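Long-range contacts in aldehyde dehydrogenase (Listeria monocytogenes, PDB 3K9D), which probably oxidises or reduces aldehyde or oxo groups with NAD or NADP as the partner, as in other aldehyde dehydrogenases: residues S20-M31 against A165-S173; K243-C251 against E341-F349. All blocks are in the same frame, centred on the assembly; numbering follows the deposited sequence.

Overall arrangement
Reading from the N terminus, contact 1 comes first: the C-terminal part of helix 6-28 meets the turn that links helix 148-164 to strand 172-174. It closes a loop of 133 residues that holds the first strands of the mixed sheet. Contact 2 opens only after contact 1 has closed, so the two are in series and neither nest nor cross. It closes a loop of 89 residues, bringing the segment between helix 232-243 and strand 256-260 against the run into strand 346-352, both strands belonging to the parallel seven-stranded sheet. Contacts 1 and 2 lie on opposite sides of the chain's centre, and the nearest atoms of contact 1 and contact 2 are about 21 Å apart.

Contact 1 of 2, residues S20-M31 against A165-S173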
loop_
_atom_site.group_PDB
_atom_site.type_symbol
_atom_site.label_atom_id
_atom_site.label_comp_id
_atom_site.label_asym_id
_atom_site.label_seq_id
_atom_site.Cartn_x
_atom_site.Cartn_y
_atom_site.Cartn_z
ATOM N N SER A 20 11.739 12.559 18.222
ATOM C CA SER A 20 12.915 11.760 18.581
ATOM C C SER A 20 13.096 10.608 17.604
ATOM O O SER A 20 14.209 10.323 17.177
ATOM C CB SER A 20 12.781 11.198 20.002
ATOM O OG SER A 20 12.917 12.211 20.975
ATOM N N ALA A 21 11.990 9.952 17.257
ATOM C CA ALA A 21 12.018 8.853 16.304
ATOM C C ALA A 21 12.454 9.314 14.915
ATOM O O ALA A 21 13.127 8.571 14.206
ATOM C CB ALA A 21 10.671 8.161 16.246
ATOM N N ASN A 22 12.071 10.541 14.551
ATOM C CA ASN A 22 12.442 11.167 13.282
ATOM C C ASN A 22 13.961 11.300 13.177
ATOM O O ASN A 22 14.574 10.787 12.230
ATOM C CB ASN A 22 11.758 12.535 13.171
ATOM C CG ASN A 22 11.754 13.082 11.769
ATOM O OD1 ASN A 22 11.628 12.341 10.793
ATOM N ND2 ASN A 22 11.878 14.395 11.657
ATOM N N LYS A 23 14.553 11.941 14.185
ATOM C CA LYS A 23 16.010 12.109 14.285
ATOM C C LYS A 23 16.758 10.777 14.306
ATOM O O LYS A 23 17.751 10.602 13.597
ATOM C CB LYS A 23 16.378 12.906 15.544
ATOM C CG LYS A 23 16.007 14.385 15.510
ATOM C CD LYS A 23 16.392 15.046 16.820
ATOM C CE LYS A 23 15.387 16.101 17.246
ATOM N NZ LYS A 23 15.483 16.362 18.714
ATOM N N ALA A 24 16.254 9.836 15.102
ATOM C CA ALA A 24 16.902 8.546 15.290
ATOM C C ALA A 24 16.946 7.728 14.005
ATOM O O ALA A 24 17.912 7.010 13.765
ATOM C CB ALA A 24 16.206 7.756 16.406
ATOM N N GLN A 25 15.889 7.834 13.198
ATOM C CA GLN A 25 15.778 7.103 11.931
ATOM C C GLN A 25 16.816 7.611 10.926
ATOM O O GLN A 25 17.406 6.823 10.188
ATOM C CB GLN A 25 14.354 7.205 11.372
ATOM C CG GLN A 25 14.061 6.311 10.181
ATOM C CD GLN A 25 14.517 6.935 8.878
ATOM O OE1 GLN A 25 14.436 8.153 8.701
ATOM N NE2 GLN A 25 15.044 6.111 7.979
ATOM N N LYS A 26 17.051 8.922 10.921
ATOM C CA LYS A 26 18.094 9.516 10.063
ATOM C C LYS A 26 19.472 8.978 10.411
ATOM O O LYS A 26 20.302 8.760 9.535
ATOM C CB LYS A 26 18.022 11.047 10.085
ATOM C CG LYS A 26 16.805 11.529 9.275
ATOM C CD LYS A 26 16.526 13.022 9.372
ATOM C CE LYS A 26 15.042 13.345 9.093
ATOM N NZ LYS A 26 14.504 12.897 7.777
ATOM N N GLU A 27 19.671 8.688 11.692
ATOM C CA GLU A 27 20.849 7.975 12.142
ATOM C C GLU A 27 20.854 6.488 11.718
ATOM O O GLU A 27 21.873 5.988 11.258
ATOM C CB GLU A 27 20.977 8.141 13.649
ATOM C CG GLU A 27 22.364 8.071 14.166
ATOM C CD GLU A 27 22.452 8.555 15.594
ATOM O OE1 GLU A 27 23.009 7.821 16.442
ATOM O OE2 GLU A 27 21.948 9.669 15.862
ATOM N N LEU A 28 19.716 5.796 11.842
ATOM C CA LEU A 28 19.594 4.427 11.329
ATOM C C LEU A 28 19.800 4.355 9.815
ATOM O O LEU A 28 20.349 3.377 9.310
ATOM C CB LEU A 28 18.215 3.845 11.643
ATOM C CG LEU A 28 17.859 3.358 13.038
ATOM C CD1 LEU A 28 16.371 3.031 13.052
ATOM C CD2 LEU A 28 18.697 2.138 13.435
ATOM N N ALA A 29 19.337 5.393 9.108
ATOM C CA ALA A 29 19.433 5.506 7.646
ATOM C C ALA A 29 20.876 5.588 7.106
ATOM O O ALA A 29 21.117 5.291 5.939
ATOM C CB ALA A 29 18.612 6.705 7.153
ATOM N N ALA A 30 21.823 5.989 7.950
ATOM C CA ALA A 30 23.238 6.017 7.575
ATOM C C ALA A 30 23.962 4.679 7.810
ATOM O O ALA A 30 25.052 4.449 7.270
ATOM C CB ALA A 30 23.951 7.143 8.315
ATOM N N MET A 31 23.364 3.806 8.619
ATOM C CA MET A 31 23.992 2.531 8.993
ATOM C C MET A 31 23.962 1.503 7.863
ATOM O O MET A 31 23.016 1.470 7.069
ATOM C CB MET A 31 23.309 1.925 10.224
ATOM C CG MET A 31 23.219 2.822 11.435
ATOM S SD MET A 31 22.586 1.921 12.888
ATOM C CE MET A 31 22.964 3.137 14.124
ATOM N N ALA A 165 23.493 -2.415 21.364
ATOM C CA ALA A 165 23.973 -2.900 20.071
ATOM C C ALA A 165 24.304 -1.785 19.052
ATOM O O ALA A 165 24.771 -2.077 17.946
ATOM C CB ALA A 165 22.945 -3.846 19.475
ATOM N N GLY A 166 24.033 -0.527 19.407
ATOM C CA GLY A 166 24.359 0.610 18.540
ATOM C C GLY A 166 23.212 1.508 18.096
ATOM O O GLY A 166 23.444 2.584 17.536
ATOM N N CYS A 167 21.978 1.066 18.329
ATOM C CA CYS A 167 20.791 1.811 17.933
ATOM C C CYS A 167 20.664 3.175 18.626
ATOM O O CYS A 167 20.899 3.286 19.830
ATOM C CB CYS A 167 19.544 0.967 18.200
ATOM S SG CYS A 167 18.013 1.616 17.552
ATOM N N PRO A 168 20.301 4.222 17.858
ATOM C CA PRO A 168 20.045 5.546 18.428
ATOM C C PRO A 168 18.882 5.517 19.413
ATOM O O PRO A 168 17.900 4.815 19.173
ATOM C CB PRO A 168 19.629 6.376 17.208
ATOM C CG PRO A 168 20.124 5.628 16.042
ATOM C CD PRO A 168 20.113 4.209 16.394
ATOM N N LYS A 169 19.013 6.267 20.505
ATOM C CA LYS A 169 17.936 6.494 21.474
ATOM C C LYS A 169 16.731 7.117 20.779
ATOM O O LYS A 169 16.889 7.949 19.881
ATOM C CB LYS A 169 18.408 7.485 22.536
ATOM C CG LYS A 169 18.239 7.052 23.971
ATOM C CD LYS A 169 19.526 6.435 24.485
ATOM C CE LYS A 169 20.514 7.474 25.004
ATOM N NZ LYS A 169 20.223 7.863 26.413
ATOM N N GLY A 170 15.536 6.718 21.188
ATOM C CA GLY A 170 14.307 7.275 20.617
ATOM C C GLY A 170 13.799 6.597 19.357
ATOM O O GLY A 170 12.690 6.906 18.882
ATOM N N ALA A 171 14.596 5.666 18.822
ATOM C CA ALA A 171 14.203 4.868 17.656
ATOM C C ALA A 171 13.115 3.868 17.975
ATOM O O ALA A 171 12.370 3.466 17.089
ATOM C CB ALA A 171 15.398 4.153 17.070
ATOM N N ILE A 172 13.039 3.443 19.232
ATOM C CA ILE A 172 11.986 2.509 19.671
ATOM C C ILE A 172 11.323 3.084 20.911
ATOM O O ILE A 172 11.954 3.190 21.969
ATOM C CB ILE A 172 12.553 1.085 19.982
ATOM C CG1 ILE A 172 13.276 0.516 18.753
ATOM C CG2 ILE A 172 11.432 0.157 20.486
ATOM C CD1 ILE A 172 14.358 -0.456 19.085
ATOM N N SER A 173 10.071 3.489 20.776
ATOM C CA SER A 173 9.386 4.171 21.862
ATOM C C SER A 173 7.917 3.784 21.954
ATOM O O SER A 173 7.396 3.082 21.090
ATOM C CB SER A 173 9.561 5.699 21.741
ATOM O OG SER A 173 8.976 6.195 20.541
HETATM O O HOH W 1 16.351 11.255 19.028
HETATM O O HOH W 2 24.317 5.809 17.772
#
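P168 turns its ring toward helix 6-28 and the turn that follows it: A24 and E27 meet its CB and CG, L28 and M31 its CD. P168 CB lies 3.8 Å from A24 CB, while P168 CG comes to 3.6 Å from E27 CB. At P168 CD, L28 brings CD2 to 3.9 Å, its side chain crossing the ring at a slant. M31, which closes the type I turn L28-M31, has an extended side chain that brings its terminal methyl, CE, end-on to 3.8 Å from P168 CD. A compact, rigid ring suits a place approached by so many side chains. E27 holds CG anti to its backbone N (chi1 -152°), which lays CB, CG and the carboxylate along the proline, the two side chains sliding past each other in opposite directions. A water donates to E27 OE1 at 2.7 Å and more weakly to G166 O. G166, with positive phi, ends helix 148-164 in a Schellman motif. A type II turn, P168 to A171, then leads into strand 172-174, the second strand of the beta-alpha-beta unit 138-143, 148-164, 172-174; the last turns of helix 6-28 pack against this connection. Small residues permit the close approach: A24 CB sits 3.8 Å from A171 CB, and the A24 methyl stands over the face of the G170-A171 peptide, 3.6 Å from A171 N. G170 is the third residue of the turn, where phi of 87° suits glycine, and the absence of a side chain lets the helix come near, G170 O standing 3.3 Å from A21 CA in a CA-H...O contact. A second water is shared by S20 O and, weakly, K169 O. S138 OG of strand 138-143 hydrogen-bonds A21 O.

Contact 2 of 2, residues K243-C251 against E341-F349; sequences KTFDNGTIC and EKLAPILAF
K243 puts CG anti to its backbone N (chi1 -173°), bends at chi2 (59°) and then runs straight, which carries its methylenes past L347 in the opposite direction and its ammonium into a set of carbonyls. K243 CD passes 3.9 Å from L347 CD2; the long aliphatic stem suits this greasy flank. K243 NZ makes weak hydrogen bonds to K342 O at 3.1 Å and to A344 O at 3.0 Å, and E254 O accepts another. These backbone oxygens probably help to stabilise the buried charge. L343, with CG beside its backbone N (chi1 -75°), lays CD2 3.6 Å from G248 O. Glycine suits position 248 because phi is positive and a CB there would point at the other segment and clash with A344 N. N247 O is buried without a hydrogen-bond partner, meeting A344 CA in a CA-H...O contact of 3.3 Å, while the N247 side chain donates through ND2 to G304 O. T249 OG1 donates over 2.6 Å to the anti lone pair of D246 OD2, an oxygen also salt-bridged by K70 and K73. L343 and P345 each centre an inverse gamma turn, kinking the approach to strand 346-352. Segment 243-251 ends at C251, consistent with the place of the nucleophilic cysteine in the domain that corresponds to the catalytic domain of aldehyde dehydrogenases.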
loop_
_atom_site.group_PDB
_atom_site.type_symbol
_atom_site.label_atom_id
_atom_site.label_comp_id
_atom_site.label_asym_id
_atom_site.label_seq_id
_atom_site.Cartn_x
_atom_site.Cartn_y
_atom_site.Cartn_z
ATOM N N LYS A 243 -7.685 -23.437 18.247
ATOM C CA LYS A 243 -8.832 -22.773 18.839
ATOM C C LYS A 243 -8.707 -22.587 20.358
ATOM O O LYS A 243 -9.209 -21.597 20.897
ATOM C CB LYS A 243 -10.137 -23.496 18.428
ATOM C CG LYS A 243 -11.408 -22.820 18.829
ATOM C CD LYS A 243 -11.465 -21.445 18.236
ATOM C CE LYS A 243 -12.727 -20.782 18.625
ATOM N NZ LYS A 243 -12.877 -19.391 18.101
ATOM N N THR A 244 -8.002 -23.508 21.029
ATOM C CA THR A 244 -7.728 -23.379 22.464
ATOM C C THR A 244 -6.434 -22.626 22.791
ATOM O O THR A 244 -6.203 -22.284 23.947
ATOM C CB THR A 244 -7.646 -24.757 23.168
ATOM O OG1 THR A 244 -6.523 -25.475 22.655
ATOM C CG2 THR A 244 -8.904 -25.577 22.926
ATOM N N PHE A 245 -5.589 -22.390 21.785
ATOM C CA PHE A 245 -4.323 -21.680 21.969
ATOM C C PHE A 245 -4.523 -20.252 22.483
ATOM O O PHE A 245 -5.093 -19.417 21.784
ATOM C CB PHE A 245 -3.503 -21.655 20.672
ATOM C CG PHE A 245 -2.076 -21.220 20.871
ATOM C CD1 PHE A 245 -1.131 -22.109 21.378
ATOM C CD2 PHE A 245 -1.679 -19.935 20.562
ATOM C CE1 PHE A 245 0.178 -21.719 21.572
ATOM C CE2 PHE A 245 -0.359 -19.537 20.760
ATOM C CZ PHE A 245 0.562 -20.434 21.260
ATOM N N ASP A 246 -4.055 -20.005 23.710
ATOM C CA ASP A 246 -4.228 -18.734 24.424
ATOM C C ASP A 246 -5.712 -18.382 24.627
ATOM O O ASP A 246 -6.086 -17.209 24.625
ATOM C CB ASP A 246 -3.453 -17.604 23.712
ATOM C CG ASP A 246 -3.085 -16.457 24.642
ATOM O OD1 ASP A 246 -2.572 -16.732 25.743
ATOM O OD2 ASP A 246 -3.288 -15.282 24.261
ATOM N N ASN A 247 -6.544 -19.416 24.799
ATOM C CA ASN A 247 -8.019 -19.309 24.776
ATOM C C ASN A 247 -8.590 -18.537 23.559
ATOM O O ASN A 247 -9.520 -17.754 23.706
ATOM C CB ASN A 247 -8.561 -18.711 26.094
ATOM C CG ASN A 247 -8.086 -19.463 27.338
ATOM O OD1 ASN A 247 -8.003 -20.680 27.340
ATOM N ND2 ASN A 247 -7.795 -18.731 28.396
ATOM N N GLY A 248 -7.999 -18.738 22.380
ATOM C CA GLY A 248 -8.540 -18.210 21.109
ATOM C C GLY A 248 -8.286 -16.747 20.744
ATOM O O GLY A 248 -9.040 -16.160 19.957
ATOM N N THR A 249 -7.230 -16.146 21.295
ATOM C CA THR A 249 -6.924 -14.720 21.046
ATOM C C THR A 249 -6.345 -14.368 19.676
ATOM O O THR A 249 -6.350 -13.203 19.278
ATOM C CB THR A 249 -5.908 -14.176 22.069
ATOM O OG1 THR A 249 -4.775 -15.044 22.086
ATOM C CG2 THR A 249 -6.522 -14.083 23.454
ATOM N N ILE A 250 -5.803 -15.354 18.977
ATOM C CA ILE A 250 -5.218 -15.130 17.662
ATOM C C ILE A 250 -6.333 -15.124 16.611
ATOM O O ILE A 250 -7.197 -15.999 16.620
ATOM C CB ILE A 250 -4.099 -16.183 17.381
ATOM C CG1 ILE A 250 -2.927 -15.973 18.364
ATOM C CG2 ILE A 250 -3.583 -16.105 15.930
ATOM C CD1 ILE A 250 -1.846 -17.028 18.289
ATOM N N CYS A 251 -6.309 -14.128 15.717
ATOM C CA CYS A 251 -7.357 -13.893 14.697
ATOM C C CYS A 251 -7.428 -14.911 13.553
ATOM O O CYS A 251 -8.461 -15.028 12.888
ATOM C CB CYS A 251 -7.157 -12.506 14.085
ATOM S SG CYS A 251 -5.473 -12.287 13.477
ATOM N N GLU A 341 -16.928 -13.338 14.667
ATOM C CA GLU A 341 -15.652 -13.560 15.324
ATOM C C GLU A 341 -15.827 -13.639 16.842
ATOM O O GLU A 341 -16.301 -12.699 17.480
ATOM C CB GLU A 341 -14.648 -12.486 14.909
ATOM C CG GLU A 341 -13.303 -12.552 15.619
ATOM C CD GLU A 341 -12.537 -11.260 15.466
ATOM O OE1 GLU A 341 -13.000 -10.222 15.992
ATOM O OE2 GLU A 341 -11.483 -11.277 14.812
ATOM N N LYS A 342 -15.512 -14.810 17.391
ATOM C CA LYS A 342 -15.558 -15.050 18.821
ATOM C C LYS A 342 -14.134 -15.376 19.204
ATOM O O LYS A 342 -13.626 -16.451 18.884
ATOM C CB LYS A 342 -16.459 -16.248 19.153
ATOM C CG LYS A 342 -17.817 -16.230 18.485
ATOM C CD LYS A 342 -18.496 -17.592 18.465
ATOM C CE LYS A 342 -17.840 -18.603 17.533
ATOM N NZ LYS A 342 -17.882 -18.328 16.060
ATOM N N LEU A 343 -13.473 -14.433 19.855
ATOM C CA LEU A 343 -12.065 -14.600 20.191
ATOM C C LEU A 343 -11.964 -15.342 21.514
ATOM O O LEU A 343 -11.529 -14.788 22.512
ATOM C CB LEU A 343 -11.364 -13.244 20.265
ATOM C CG LEU A 343 -11.038 -12.517 18.960
ATOM C CD1 LEU A 343 -10.364 -11.181 19.262
ATOM C CD2 LEU A 343 -10.155 -13.369 18.039
ATOM N N ALA A 344 -12.363 -16.612 21.480
ATOM C CA ALA A 344 -12.653 -17.418 22.661
ATOM C C ALA A 344 -12.813 -18.861 22.197
ATOM O O ALA A 344 -13.148 -19.086 21.027
ATOM C CB ALA A 344 -13.959 -16.927 23.315
ATOM N N PRO A 345 -12.614 -19.851 23.106
ATOM C CA PRO A 345 -12.778 -21.275 22.756
ATOM C C PRO A 345 -14.248 -21.663 22.479
ATOM O O PRO A 345 -14.833 -22.544 23.140
ATOM C CB PRO A 345 -12.207 -22.009 23.986
ATOM C CG PRO A 345 -12.467 -21.059 25.128
ATOM C CD PRO A 345 -12.218 -19.685 24.522
ATOM N N ILE A 346 -14.842 -20.977 21.502
ATOM C CA ILE A 346 -16.215 -21.210 21.083
ATOM C C ILE A 346 -16.236 -21.401 19.562
ATOM O O ILE A 346 -15.678 -20.583 18.822
ATOM C CB ILE A 346 -17.171 -20.018 21.452
ATOM C CG1 ILE A 346 -17.032 -19.628 22.923
ATOM C CG2 ILE A 346 -18.648 -20.367 21.091
ATOM C CD1 ILE A 346 -17.775 -18.349 23.324
ATOM N N LEU A 347 -16.929 -22.446 19.113
ATOM C CA LEU A 347 -17.111 -22.731 17.690
ATOM C C LEU A 347 -18.577 -22.855 17.271
ATOM O O LEU A 347 -19.394 -23.386 18.017
ATOM C CB LEU A 347 -16.409 -24.043 17.322
ATOM C CG LEU A 347 -14.888 -24.068 17.326
ATOM C CD1 LEU A 347 -14.409 -25.505 17.280
ATOM C CD2 LEU A 347 -14.302 -23.236 16.160
ATOM N N ALA A 348 -18.898 -22.343 16.080
ATOM C CA ALA A 348 -20.072 -22.799 15.325
ATOM C C ALA A 348 -19.803 -24.110 14.606
ATOM O O ALA A 348 -18.660 -24.431 14.292
ATOM C CB ALA A 348 -20.517 -21.726 14.310
ATOM N N PHE A 349 -20.864 -24.862 14.321
ATOM C CA PHE A 349 -20.756 -26.129 13.593
ATOM C C PHE A 349 -21.845 -26.228 12.511
ATOM O O PHE A 349 -23.028 -26.327 12.829
ATOM C CB PHE A 349 -20.866 -27.304 14.569
ATOM C CG PHE A 349 -20.482 -28.636 13.979
ATOM C CD1 PHE A 349 -19.239 -29.198 14.256
ATOM C CD2 PHE A 349 -21.380 -29.352 13.173
ATOM C CE1 PHE A 349 -18.882 -30.410 13.725
ATOM C CE2 PHE A 349 -21.018 -30.575 12.632
ATOM C CZ PHE A 349 -19.785 -31.110 12.923
#